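Local coordinates for actin-related protein 8 (Homo sapiens, PDB 4FO0) that binds ATP with low basal ATPase activity, does not polymerise, and is a proposed core component of the INO80 chromatin-remodelling complex, at residues F16-H21 and L189-K194; I221-G226 and E576-G581; G229-Q234 and D565-L570; A239-G244 and A559-L564. All coordinates share one frame; numbering follows the deposited sequence.

Interaction 1: residues F16-H21 and L189-K194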
loop_
_atom_site.group_PDB
_atom_site.type_symbol
_atom_site.label_atom_id
_atom_site.label_comp_id
_atom_site.label_asym_id
_atom_site.label_seq_id
_atom_site.Cartn_x
_atom_site.Cartn_y
_atom_site.Cartn_z
ATOM N N PHE A 16 -21.618 8.344 -13.718
ATOM C CA PHE A 16 -20.770 9.073 -14.648
ATOM C C PHE A 16 -19.595 9.744 -13.966
ATOM O O PHE A 16 -18.937 10.617 -14.530
ATOM C CB PHE A 16 -21.608 10.062 -15.441
ATOM C CG PHE A 16 -22.550 9.385 -16.358
ATOM C CD1 PHE A 16 -22.125 8.969 -17.608
ATOM C CD2 PHE A 16 -23.838 9.080 -15.944
ATOM C CE1 PHE A 16 -22.985 8.298 -18.448
ATOM C CE2 PHE A 16 -24.702 8.411 -16.777
ATOM C CZ PHE A 16 -24.275 8.015 -18.033
ATOM N N ILE A 17 -19.326 9.308 -12.748
ATOM C CA ILE A 17 -18.168 9.782 -12.033
ATOM C C ILE A 17 -17.201 8.634 -11.781
ATOM O O ILE A 17 -17.547 7.661 -11.105
ATOM C CB ILE A 17 -18.600 10.436 -10.740
ATOM C CG1 ILE A 17 -19.389 11.708 -11.078
ATOM C CG2 ILE A 17 -17.388 10.712 -9.865
ATOM C CD1 ILE A 17 -20.055 12.345 -9.897
ATOM N N ILE A 18 -16.005 8.727 -12.360
ATOM C CA ILE A 18 -14.968 7.715 -12.127
ATOM C C ILE A 18 -14.106 8.072 -10.918
ATOM O O ILE A 18 -13.560 9.178 -10.838
ATOM C CB ILE A 18 -14.028 7.550 -13.316
ATOM C CG1 ILE A 18 -14.791 7.112 -14.564
ATOM C CG2 ILE A 18 -12.973 6.517 -12.987
ATOM C CD1 ILE A 18 -15.457 5.794 -14.405
ATOM N N VAL A 19 -14.004 7.145 -9.967
ATOM C CA VAL A 19 -13.179 7.372 -8.784
ATOM C C VAL A 19 -11.850 6.634 -8.903
ATOM O O VAL A 19 -11.815 5.417 -9.123
ATOM C CB VAL A 19 -13.917 6.983 -7.496
ATOM C CG1 VAL A 19 -13.007 7.124 -6.284
ATOM C CG2 VAL A 19 -15.156 7.852 -7.334
ATOM N N ILE A 20 -10.758 7.384 -8.779
ATOM C CA ILE A 20 -9.426 6.833 -9.021
ATOM C C ILE A 20 -8.494 6.926 -7.819
ATOM O O ILE A 20 -8.145 8.020 -7.355
ATOM C CB ILE A 20 -8.761 7.504 -10.212
ATOM C CG1 ILE A 20 -9.717 7.494 -11.405
ATOM C CG2 ILE A 20 -7.433 6.807 -10.545
ATOM C CD1 ILE A 20 -9.204 8.261 -12.606
ATOM N N HIS A 21 -8.095 5.764 -7.317
ATOM C CA HIS A 21 -7.177 5.710 -6.192
ATOM C C HIS A 21 -5.927 4.941 -6.574
ATOM O O HIS A 21 -5.891 3.711 -6.502
ATOM C CB HIS A 21 -7.824 5.030 -5.002
ATOM C CG HIS A 21 -7.025 5.148 -3.749
ATOM N ND1 HIS A 21 -7.299 4.406 -2.616
ATOM C CD2 HIS A 21 -5.955 5.922 -3.445
ATOM C CE1 HIS A 21 -6.435 4.726 -1.669
ATOM N NE2 HIS A 21 -5.606 5.639 -2.146
ATOM N N LEU A 189 -14.060 -1.277 -16.715
ATOM C CA LEU A 189 -15.249 -0.473 -16.547
ATOM C C LEU A 189 -16.020 -0.551 -17.849
ATOM O O LEU A 189 -17.166 -0.120 -17.937
ATOM C CB LEU A 189 -14.873 0.974 -16.237
ATOM C CG LEU A 189 -13.851 1.208 -15.114
ATOM C CD1 LEU A 189 -13.991 2.626 -14.582
ATOM C CD2 LEU A 189 -13.973 0.194 -13.975
ATOM N N GLU A 190 -15.368 -1.103 -18.865
ATOM C CA GLU A 190 -15.963 -1.198 -20.186
ATOM C C GLU A 190 -16.529 0.139 -20.646
ATOM O O GLU A 190 -17.676 0.237 -21.065
ATOM C CB GLU A 190 -17.035 -2.278 -20.196
ATOM C CG GLU A 190 -16.471 -3.656 -19.893
ATOM C CD GLU A 190 -17.518 -4.750 -19.967
ATOM O OE1 GLU A 190 -18.703 -4.419 -20.177
ATOM O OE2 GLU A 190 -17.159 -5.938 -19.812
ATOM N N ILE A 191 -15.700 1.167 -20.566
ATOM C CA ILE A 191 -16.073 2.489 -21.024
ATOM C C ILE A 191 -15.127 2.905 -22.127
ATOM O O ILE A 191 -13.936 3.056 -21.890
ATOM C CB ILE A 191 -15.971 3.499 -19.886
ATOM C CG1 ILE A 191 -16.940 3.116 -18.768
ATOM C CG2 ILE A 191 -16.237 4.916 -20.383
ATOM C CD1 ILE A 191 -16.895 4.050 -17.604
ATOM N N PRO A 192 -15.652 3.071 -23.348
ATOM C CA PRO A 192 -14.835 3.510 -24.482
ATOM C C PRO A 192 -14.240 4.875 -24.197
ATOM O O PRO A 192 -14.912 5.748 -23.642
ATOM C CB PRO A 192 -15.842 3.607 -25.635
ATOM C CG PRO A 192 -16.976 2.726 -25.227
ATOM C CD PRO A 192 -17.051 2.824 -23.731
ATOM N N LEU A 193 -12.987 5.052 -24.590
ATOM C CA LEU A 193 -12.236 6.251 -24.255
ATOM C C LEU A 193 -12.846 7.506 -24.854
ATOM O O LEU A 193 -12.836 8.573 -24.234
ATOM C CB LEU A 193 -10.779 6.092 -24.689
ATOM C CG LEU A 193 -10.020 5.066 -23.842
ATOM C CD1 LEU A 193 -8.555 5.136 -24.156
ATOM C CD2 LEU A 193 -10.263 5.298 -22.351
ATOM N N LYS A 194 -13.380 7.373 -26.062
ATOM C CA LYS A 194 -14.024 8.496 -26.733
ATOM C C LYS A 194 -15.201 9.041 -25.929
ATOM O O LYS A 194 -15.664 10.149 -26.197
ATOM C CB LYS A 194 -14.498 8.081 -28.124
ATOM C CG LYS A 194 -15.547 6.982 -28.109
ATOM C CD LYS A 194 -15.955 6.616 -29.521
ATOM C CE LYS A 194 -17.179 5.712 -29.537
ATOM N NZ LYS A 194 -17.835 5.742 -30.877
#
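Ile18 of strand 17-21 reaches out to meet Leu189 and Ile191, which lie in the loop after helix 170-187. Its CB is set back from the loop. The branch methyl CG2 comes to 4.3 Å from Leu189 CD1, a loose approach. CG1 carries the chain on, and CD1 makes the closest contacts. The second torsion of Ile18 is bent (chi2 -62°), which turns CD1 out of the strand and into the angle between the two loop residues. Here Ile18 CD1 meets Leu189 CD1 tip to tip at 3.5 Å. The same Ile18 methyl meets Ile191 CD1 at 3.9 Å, again tip to tip.

Glu190, between the two loop residues, has a positive phi and turns the chain out of the helix. Leu189 and Ile191 both point toward the strand, and Ile191 also packs on Ile185 of helix 170-187. Tyr199, Phe227 and Ile29 surround Ile18, whose backbone pairs with Arg200 and Ile202.

Strand 17-21 forms a hairpin with strand 26-31, as in the nucleotide-binding fold of the actin family. The contact joins this hairpin to the loop that follows helix 170-187. No hydrogen bond or charge crosses between the segments. Between them the contact is of methyl groups only, all on buried side chains, which implies cohesion by fit and exclusion of water.

Interaction 2: residues I221-G226 and E576-G581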
loop_
_atom_site.group_PDB
_atom_site.type_symbol
_atom_site.label_atom_id
_atom_site.label_comp_id
_atom_site.label_asym_id
_atom_site.label_seq_id
_atom_site.Cartn_x
_atom_site.Cartn_y
_atom_site.Cartn_z
ATOM N N ILE A 221 -5.641 13.967 -16.740
ATOM C CA ILE A 221 -7.059 13.609 -16.671
ATOM C C ILE A 221 -7.939 14.450 -17.601
ATOM O O ILE A 221 -8.729 13.924 -18.387
ATOM C CB ILE A 221 -7.624 13.800 -15.258
ATOM C CG1 ILE A 221 -6.901 12.900 -14.261
ATOM C CG2 ILE A 221 -9.095 13.485 -15.262
ATOM C CD1 ILE A 221 -6.954 11.468 -14.662
ATOM N N LEU A 222 -7.803 15.767 -17.491
ATOM C CA LEU A 222 -8.651 16.691 -18.225
ATOM C C LEU A 222 -8.268 16.819 -19.701
ATOM O O LEU A 222 -9.110 16.648 -20.587
ATOM C CB LEU A 222 -8.638 18.065 -17.541
ATOM C CG LEU A 222 -9.289 18.068 -16.158
ATOM C CD1 LEU A 222 -9.249 19.447 -15.564
ATOM C CD2 LEU A 222 -10.720 17.562 -16.240
ATOM N N MET A 223 -6.993 17.101 -19.957
ATOM C CA MET A 223 -6.528 17.396 -21.308
ATOM C C MET A 223 -6.198 16.166 -22.161
ATOM O O MET A 223 -6.546 16.110 -23.332
ATOM C CB MET A 223 -5.321 18.350 -21.272
ATOM C CG MET A 223 -5.588 19.725 -20.662
ATOM S SD MET A 223 -7.058 20.588 -21.302
ATOM C CE MET A 223 -8.348 19.683 -20.459
ATOM N N LYS A 224 -5.515 15.188 -21.586
ATOM C CA LYS A 224 -5.055 14.044 -22.369
ATOM C C LYS A 224 -6.101 12.928 -22.449
ATOM O O LYS A 224 -6.256 12.288 -23.476
ATOM C CB LYS A 224 -3.754 13.487 -21.784
ATOM C CG LYS A 224 -2.583 14.438 -21.830
ATOM C CD LYS A 224 -1.788 14.242 -23.109
ATOM C CE LYS A 224 -0.543 15.115 -23.120
ATOM N NZ LYS A 224 0.306 14.888 -21.911
ATOM N N MET A 225 -6.808 12.680 -21.355
ATOM C CA MET A 225 -7.729 11.556 -21.323
ATOM C C MET A 225 -9.156 11.967 -21.704
ATOM O O MET A 225 -9.912 11.161 -22.253
ATOM C CB MET A 225 -7.715 10.886 -19.956
ATOM C CG MET A 225 -6.552 9.947 -19.733
ATOM S SD MET A 225 -6.587 9.324 -18.045
ATOM C CE MET A 225 -7.405 7.750 -18.247
ATOM N N GLY A 226 -9.527 13.209 -21.403
ATOM C CA GLY A 226 -10.774 13.752 -21.900
ATOM C C GLY A 226 -11.961 13.807 -20.961
ATOM O O GLY A 226 -13.095 13.982 -21.412
ATOM N N GLU A 576 -11.811 25.776 -17.822
ATOM C CA GLU A 576 -11.178 26.529 -16.742
ATOM C C GLU A 576 -9.718 26.102 -16.587
ATOM O O GLU A 576 -8.844 26.911 -16.271
ATOM C CB GLU A 576 -11.927 26.332 -15.426
ATOM C CG GLU A 576 -13.443 26.437 -15.559
ATOM C CD GLU A 576 -14.184 25.958 -14.312
ATOM O OE1 GLU A 576 -15.239 26.540 -13.983
ATOM O OE2 GLU A 576 -13.719 24.998 -13.659
ATOM N N TRP A 577 -9.450 24.827 -16.822
ATOM C CA TRP A 577 -8.102 24.332 -16.722
ATOM C C TRP A 577 -7.258 24.811 -17.860
ATOM O O TRP A 577 -6.178 25.389 -17.651
ATOM C CB TRP A 577 -8.082 22.816 -16.672
ATOM C CG TRP A 577 -6.695 22.287 -16.454
ATOM C CD1 TRP A 577 -5.849 21.716 -17.389
ATOM C CD2 TRP A 577 -5.929 22.302 -15.209
ATOM N NE1 TRP A 577 -4.656 21.378 -16.822
ATOM C CE2 TRP A 577 -4.638 21.700 -15.517
ATOM C CE3 TRP A 577 -6.179 22.725 -13.917
ATOM C CZ2 TRP A 577 -3.660 21.541 -14.561
ATOM C CZ3 TRP A 577 -5.183 22.561 -12.962
ATOM C CH2 TRP A 577 -3.953 21.984 -13.279
ATOM N N GLN A 578 -7.726 24.575 -19.077
ATOM C CA GLN A 578 -7.010 25.005 -20.265
ATOM C C GLN A 578 -6.635 26.469 -20.152
ATOM O O GLN A 578 -5.585 26.891 -20.621
ATOM C CB GLN A 578 -7.875 24.790 -21.500
ATOM C CG GLN A 578 -7.121 24.876 -22.809
ATOM C CD GLN A 578 -7.835 24.156 -23.932
ATOM O OE1 GLN A 578 -8.988 23.753 -23.790
ATOM N NE2 GLN A 578 -7.152 23.988 -25.055
ATOM N N ARG A 579 -7.511 27.240 -19.525
ATOM C CA ARG A 579 -7.337 28.676 -19.416
ATOM C C ARG A 579 -6.368 29.020 -18.299
ATOM O O ARG A 579 -5.302 29.571 -18.541
ATOM C CB ARG A 579 -8.680 29.345 -19.153
ATOM C CG ARG A 579 -9.327 29.953 -20.381
ATOM C CD ARG A 579 -9.917 31.313 -20.060
ATOM N NE ARG A 579 -11.357 31.345 -20.278
ATOM C CZ ARG A 579 -12.033 30.403 -20.923
ATOM N NH1 ARG A 579 -11.400 29.349 -21.414
ATOM N NH2 ARG A 579 -13.345 30.515 -21.075
ATOM N N PHE A 580 -6.749 28.695 -17.071
ATOM C CA PHE A 580 -6.076 29.226 -15.899
ATOM C C PHE A 580 -5.118 28.207 -15.314
ATOM O O PHE A 580 -4.235 28.547 -14.533
ATOM C CB PHE A 580 -7.098 29.628 -14.847
ATOM C CG PHE A 580 -8.065 30.666 -15.317
ATOM C CD1 PHE A 580 -7.786 32.006 -15.156
ATOM C CD2 PHE A 580 -9.247 30.300 -15.924
ATOM C CE1 PHE A 580 -8.673 32.967 -15.588
ATOM C CE2 PHE A 580 -10.138 31.254 -16.359
ATOM C CZ PHE A 580 -9.850 32.590 -16.191
ATOM N N GLY A 581 -5.303 26.952 -15.697
ATOM C CA GLY A 581 -4.523 25.867 -15.133
ATOM C C GLY A 581 -4.446 25.864 -13.612
ATOM O O GLY A 581 -5.456 26.003 -12.908
#
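Leu222 lays its CD1 methyl against the root of the Trp577 side chain, 3.7 Å from Trp577 CB. The same Leu222 methyl lies 3.9 Å from Trp577 CG. The two side chains cross at about a right angle. Met223, the next residue on helix 211-225, takes the indole from its edge. Met223 CG lies near the ring plane, 3.8 Å from Trp577 CD1. A bend at chi2 keeps the sulfur by the same edge. The sulfur SD of Met223 stands 5.4 Å from the centroid of the five-membered ring of Trp577, 84° off the ring normal. This is an edge-on Met-aromatic contact. Gln578 adds a looser touch, through its CB to SD of Met223.

With CG anti to the backbone N (chi1 -175°), the Trp577 indole lies against helix 211-225. Its NE1 is bonded to Asn219 OD1, one turn back on that helix, which helps to fix the rotation of the ring. Gly581 CA covers one face of the indole, offset toward the rim.

The local axes of the two helices run at 101° and approach to 10.4 Å, close to perpendicular. Trp577 also packs on Lys215 and Val218 of helix 211-225 and on Leu585 of helix 583-588. Leu222 backs onto Ile230, so the contact is backed by the sheet through strand 229-234.

Interaction 3: residues G229-Q234 and D565-L570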
loop_
_atom_site.group_PDB
_atom_site.type_symbol
_atom_site.label_atom_id
_atom_site.label_comp_id
_atom_site.label_asym_id
_atom_site.label_seq_id
_atom_site.Cartn_x
_atom_site.Cartn_y
_atom_site.Cartn_z
ATOM N N GLY A 229 -14.536 17.096 -16.157
ATOM C CA GLY A 229 -14.228 17.735 -14.894
ATOM C C GLY A 229 -13.591 16.770 -13.924
ATOM O O GLY A 229 -13.618 15.565 -14.135
ATOM N N ILE A 230 -13.038 17.306 -12.845
ATOM C CA ILE A 230 -12.313 16.513 -11.879
ATOM C C ILE A 230 -12.433 17.137 -10.508
ATOM O O ILE A 230 -12.602 18.350 -10.371
ATOM C CB ILE A 230 -10.801 16.459 -12.227
ATOM C CG1 ILE A 230 -10.042 15.544 -11.264
ATOM C CG2 ILE A 230 -10.187 17.849 -12.166
ATOM C CD1 ILE A 230 -8.573 15.347 -11.657
ATOM N N VAL A 231 -12.337 16.291 -9.492
ATOM C CA VAL A 231 -12.164 16.750 -8.126
ATOM C C VAL A 231 -10.988 16.005 -7.519
ATOM O O VAL A 231 -10.925 14.772 -7.542
ATOM C CB VAL A 231 -13.392 16.468 -7.260
ATOM C CG1 VAL A 231 -13.063 16.763 -5.812
ATOM C CG2 VAL A 231 -14.586 17.290 -7.734
ATOM N N VAL A 232 -10.055 16.755 -6.961
ATOM C CA VAL A 232 -8.917 16.140 -6.312
ATOM C C VAL A 232 -9.117 16.188 -4.807
ATOM O O VAL A 232 -9.544 17.205 -4.271
ATOM C CB VAL A 232 -7.618 16.860 -6.684
ATOM C CG1 VAL A 232 -6.486 16.316 -5.876
ATOM C CG2 VAL A 232 -7.351 16.703 -8.152
ATOM N N HIS A 233 -8.829 15.088 -4.125
ATOM C CA HIS A 233 -8.862 15.105 -2.675
ATOM C C HIS A 233 -7.803 14.182 -2.085
ATOM O O HIS A 233 -7.300 13.285 -2.756
ATOM C CB HIS A 233 -10.246 14.715 -2.172
ATOM C CG HIS A 233 -10.698 15.512 -0.989
ATOM N ND1 HIS A 233 -9.814 16.128 -0.129
ATOM C CD2 HIS A 233 -11.940 15.808 -0.538
ATOM C CE1 HIS A 233 -10.494 16.762 0.812
ATOM N NE2 HIS A 233 -11.784 16.582 0.586
ATOM N N GLN A 234 -7.472 14.401 -0.822
ATOM C CA GLN A 234 -6.476 13.586 -0.154
ATOM C C GLN A 234 -7.051 12.251 0.259
ATOM O O GLN A 234 -8.198 12.168 0.690
ATOM C CB GLN A 234 -5.948 14.306 1.062
ATOM C CG GLN A 234 -5.389 15.643 0.719
ATOM C CD GLN A 234 -5.204 16.476 1.939
ATOM O OE1 GLN A 234 -4.091 16.608 2.448
ATOM N NE2 GLN A 234 -6.298 17.031 2.446
ATOM N N ASP A 565 -22.960 17.380 -0.976
ATOM C CA ASP A 565 -23.543 18.621 -1.432
ATOM C C ASP A 565 -22.470 19.685 -1.652
ATOM O O ASP A 565 -22.488 20.401 -2.657
ATOM C CB ASP A 565 -24.565 19.094 -0.396
ATOM C CG ASP A 565 -25.442 20.215 -0.908
ATOM O OD1 ASP A 565 -25.961 20.094 -2.043
ATOM O OD2 ASP A 565 -25.610 21.217 -0.170
ATOM N N THR A 566 -21.541 19.786 -0.706
ATOM C CA THR A 566 -20.412 20.716 -0.806
ATOM C C THR A 566 -19.525 20.438 -2.018
ATOM O O THR A 566 -18.725 21.285 -2.431
ATOM C CB THR A 566 -19.535 20.614 0.432
ATOM O OG1 THR A 566 -19.280 19.228 0.701
ATOM C CG2 THR A 566 -20.242 21.233 1.632
ATOM N N THR A 567 -19.672 19.245 -2.583
ATOM C CA THR A 567 -18.858 18.823 -3.712
ATOM C C THR A 567 -19.192 19.537 -5.030
ATOM O O THR A 567 -18.340 19.674 -5.901
ATOM C CB THR A 567 -18.924 17.290 -3.888
ATOM O OG1 THR A 567 -18.376 16.659 -2.725
ATOM C CG2 THR A 567 -18.136 16.844 -5.108
ATOM N N GLN A 568 -20.426 20.002 -5.177
ATOM C CA GLN A 568 -20.822 20.688 -6.398
ATOM C C GLN A 568 -19.861 21.824 -6.732
ATOM O O GLN A 568 -19.592 22.105 -7.901
ATOM C CB GLN A 568 -22.242 21.218 -6.264
ATOM C CG GLN A 568 -23.233 20.141 -5.862
ATOM C CD GLN A 568 -24.650 20.667 -5.715
ATOM O OE1 GLN A 568 -25.039 21.643 -6.361
ATOM N NE2 GLN A 568 -25.429 20.020 -4.857
ATOM N N GLU A 569 -19.321 22.456 -5.699
ATOM C CA GLU A 569 -18.449 23.606 -5.886
ATOM C C GLU A 569 -16.969 23.248 -6.062
ATOM O O GLU A 569 -16.132 24.133 -6.226
ATOM C CB GLU A 569 -18.603 24.566 -4.709
ATOM C CG GLU A 569 -20.020 25.074 -4.501
ATOM C CD GLU A 569 -20.608 24.627 -3.167
ATOM O OE1 GLU A 569 -21.207 23.525 -3.110
ATOM O OE2 GLU A 569 -20.468 25.377 -2.172
ATOM N N LEU A 570 -16.636 21.962 -6.029
ATOM C CA LEU A 570 -15.236 21.560 -6.113
ATOM C C LEU A 570 -14.774 21.284 -7.537
ATOM O O LEU A 570 -13.605 21.462 -7.846
ATOM C CB LEU A 570 -14.959 20.342 -5.229
ATOM C CG LEU A 570 -15.222 20.514 -3.727
ATOM C CD1 LEU A 570 -14.922 19.231 -2.953
ATOM C CD2 LEU A 570 -14.426 21.675 -3.163
#
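With CG1 anti to the backbone N (chi1 171°) and CG2 beside it, Val231 sets both methyls round Leu570 CB. Val231 CG2 is 4.0 Å from Leu570 CB, and Val231 CG1 is 4.1 Å from the same atom. Leu570 has CG anti to its own carbonyl carbon (chi1 -60°), so its isobutyl end leads away from its carbonyl group while CB stays on the valine. CG2 of Val231 also rests on the carbonyl carbon of Leu570.

Thr567 adds a marginal touch, with its CG2 4.4 Å from Val231 CG2. Its hydroxyl is used differently: OG1 is bonded to the carbonyl O of Leu561, in helix 553-563. The backbone bond from Leu570 N to Thr567 O closes the short turn that sets these two residues beside the strand.

The loop 565-570 leads from helix 553-563 into strand 572-573. That strand pairs antiparallel with strand 229-234, through Ile230 and Ile572. The contact thus lies where the chain, returning after some 330 residues, joins the central sheet of this half of the actin fold. At the far end of strand 229-234, His233 ND1 accepts the backbone N-H of Gln234 at 3.0 Å, with the donor tilted 21° out of the imidazole plane.

No hydrogen bond crosses between the segments. The chemistry is aliphatic and mostly buried. Across the two segments the loop rests on the valine by fit alone; its directional bonds are to its own chain and, just beyond it, between Ile572 and Ile230.

Interaction 4: residues A239-G244 and A559-L564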
loop_
_atom_site.group_PDB
_atom_site.type_symbol
_atom_site.label_atom_id
_atom_site.label_comp_id
_atom_site.label_asym_id
_atom_site.label_seq_id
_atom_site.Cartn_x
_atom_site.Cartn_y
_atom_site.Cartn_z
ATOM N N ALA A 239 -10.571 8.485 3.354
ATOM C CA ALA A 239 -10.661 7.372 4.277
ATOM C C ALA A 239 -11.670 7.657 5.389
ATOM O O ALA A 239 -12.442 6.772 5.754
ATOM C CB ALA A 239 -9.298 7.058 4.866
ATOM N N THR A 240 -11.651 8.878 5.936
ATOM C CA THR A 240 -12.586 9.243 7.002
ATOM C C THR A 240 -14.034 9.184 6.519
ATOM O O THR A 240 -14.897 8.694 7.238
ATOM C CB THR A 240 -12.288 10.628 7.625
ATOM O OG1 THR A 240 -12.452 11.657 6.644
ATOM C CG2 THR A 240 -10.873 10.670 8.165
ATOM N N TYR A 241 -14.279 9.668 5.297
ATOM C CA TYR A 241 -15.588 9.583 4.655
ATOM C C TYR A 241 -16.070 8.149 4.486
ATOM O O TYR A 241 -17.220 7.830 4.768
ATOM C CB TYR A 241 -15.547 10.214 3.265
ATOM C CG TYR A 241 -15.352 11.703 3.267
ATOM C CD1 TYR A 241 -15.568 12.455 4.419
ATOM C CD2 TYR A 241 -14.956 12.366 2.110
ATOM C CE1 TYR A 241 -15.387 13.830 4.411
ATOM C CE2 TYR A 241 -14.772 13.733 2.096
ATOM C CZ TYR A 241 -14.991 14.460 3.247
ATOM O OH TYR A 241 -14.807 15.822 3.210
ATOM N N GLY A 242 -15.193 7.288 3.989
ATOM C CA GLY A 242 -15.574 5.919 3.706
ATOM C C GLY A 242 -15.893 5.144 4.967
ATOM O O GLY A 242 -16.629 4.163 4.932
ATOM N N SER A 243 -15.345 5.592 6.089
ATOM C CA SER A 243 -15.464 4.848 7.334
ATOM C C SER A 243 -16.539 5.444 8.234
ATOM O O SER A 243 -17.062 4.765 9.108
ATOM C CB SER A 243 -14.130 4.860 8.059
ATOM O OG SER A 243 -13.880 6.168 8.528
ATOM N N GLY A 244 -16.853 6.718 8.017
ATOM C CA GLY A 244 -17.873 7.400 8.785
ATOM C C GLY A 244 -17.357 8.060 10.046
ATOM O O GLY A 244 -18.138 8.471 10.904
ATOM N N ALA A 559 -15.999 7.743 -3.647
ATOM C CA ALA A 559 -17.338 7.631 -4.211
ATOM C C ALA A 559 -18.332 8.432 -3.367
ATOM O O ALA A 559 -19.112 9.232 -3.882
ATOM C CB ALA A 559 -17.750 6.180 -4.284
ATOM N N VAL A 560 -18.281 8.213 -2.061
ATOM C CA VAL A 560 -19.100 8.956 -1.125
ATOM C C VAL A 560 -18.939 10.450 -1.296
ATOM O O VAL A 560 -19.888 11.200 -1.130
ATOM C CB VAL A 560 -18.739 8.615 0.319
ATOM C CG1 VAL A 560 -19.235 9.705 1.240
ATOM C CG2 VAL A 560 -19.341 7.284 0.692
ATOM N N LEU A 561 -17.726 10.877 -1.611
ATOM C CA LEU A 561 -17.428 12.293 -1.786
ATOM C C LEU A 561 -18.193 12.884 -2.976
ATOM O O LEU A 561 -18.492 14.079 -3.015
ATOM C CB LEU A 561 -15.916 12.483 -1.974
ATOM C CG LEU A 561 -15.460 13.838 -2.509
ATOM C CD1 LEU A 561 -15.897 14.909 -1.554
ATOM C CD2 LEU A 561 -13.950 13.874 -2.710
ATOM N N ALA A 562 -18.510 12.036 -3.945
ATOM C CA ALA A 562 -19.194 12.481 -5.157
ATOM C C ALA A 562 -20.651 12.862 -4.883
ATOM O O ALA A 562 -21.209 13.730 -5.548
ATOM C CB ALA A 562 -19.108 11.402 -6.241
ATOM N N CYS A 563 -21.246 12.205 -3.893
ATOM C CA CYS A 563 -22.621 12.449 -3.482
ATOM C C CYS A 563 -22.773 13.699 -2.616
ATOM O O CYS A 563 -23.874 14.214 -2.467
ATOM C CB CYS A 563 -23.152 11.241 -2.700
ATOM S SG CYS A 563 -23.090 9.645 -3.570
ATOM N N LEU A 564 -21.680 14.179 -2.032
ATOM C CA LEU A 564 -21.764 15.304 -1.093
ATOM C C LEU A 564 -22.195 16.618 -1.740
ATOM O O LEU A 564 -21.847 16.933 -2.880
ATOM C CB LEU A 564 -20.457 15.514 -0.327
ATOM C CG LEU A 564 -19.886 14.401 0.554
ATOM C CD1 LEU A 564 -18.672 14.931 1.308
ATOM C CD2 LEU A 564 -20.923 13.833 1.521
#
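Tyr241 is the bump of this contact. It projects from helix 235-243 into a shallow hollow at the C-terminal end of helix 553-563, formed by Val560 and Leu561 with Leu564 just beyond it. Val560 closes the hollow near the root of the tyrosine, with CG1 4.2 Å from Tyr241 CB. Leu561 approaches the ring obliquely: its CD1 is 4.0 Å from Tyr241 CE2, and its CB lies near CD2. Leu564 sends CD1 over one face of the ring, 4.1 Å above the plane and offset toward the rim, close to CE2 and CZ. The ring is turned to this side by a first torsion that keeps CG beside the backbone N (chi1 -68°).

In the actin fold, the helices equivalent to these two border the hydrophobic cleft between subdomains 1 and 3. The pairing seen here is consistent with the same place in Arp8. With an alanine here in place of Tyr241 the ring is gone, which would probably open a gap between the two helices and leave Leu564 CD1 without the face it covers.

The sheet adds to the same site: His233 of strand 229-234 touches both Tyr241 and Leu561, and Leu561 also packs on Ile202. Helix 235-243 stops just after the tyrosine. Gly244 leaves helical angles with a positive phi, and its N bonds to Thr240 O at 2.9 Å.

Interactions 1, 2 and 3 lie on the same side of the chain's centre, and touching atoms link 2 to 3, 3 to 4 and 4 to 1. Interactions 3 and 4 are nearest, their centres 12 Å apart. His233 CD2 and Leu561 CD2 meet there at 3.5 Å. Interaction 2 joins interaction 3 through Leu222, whose CD2 is 3.8 Å from Gly229 CA. The centres of 2 and 4 lie 25 Å apart. Interaction 1 reaches interaction 4 from strand 17-21, with Val19 CG2 3.8 Å from Ala559 N. None of the four is at the ATP site. Strand 17-21 nevertheless leads to ATP-binding Ser24 and Thr25, and strand 247-253, after helix 235-243, carries ATP-binding Asp252 and Val253.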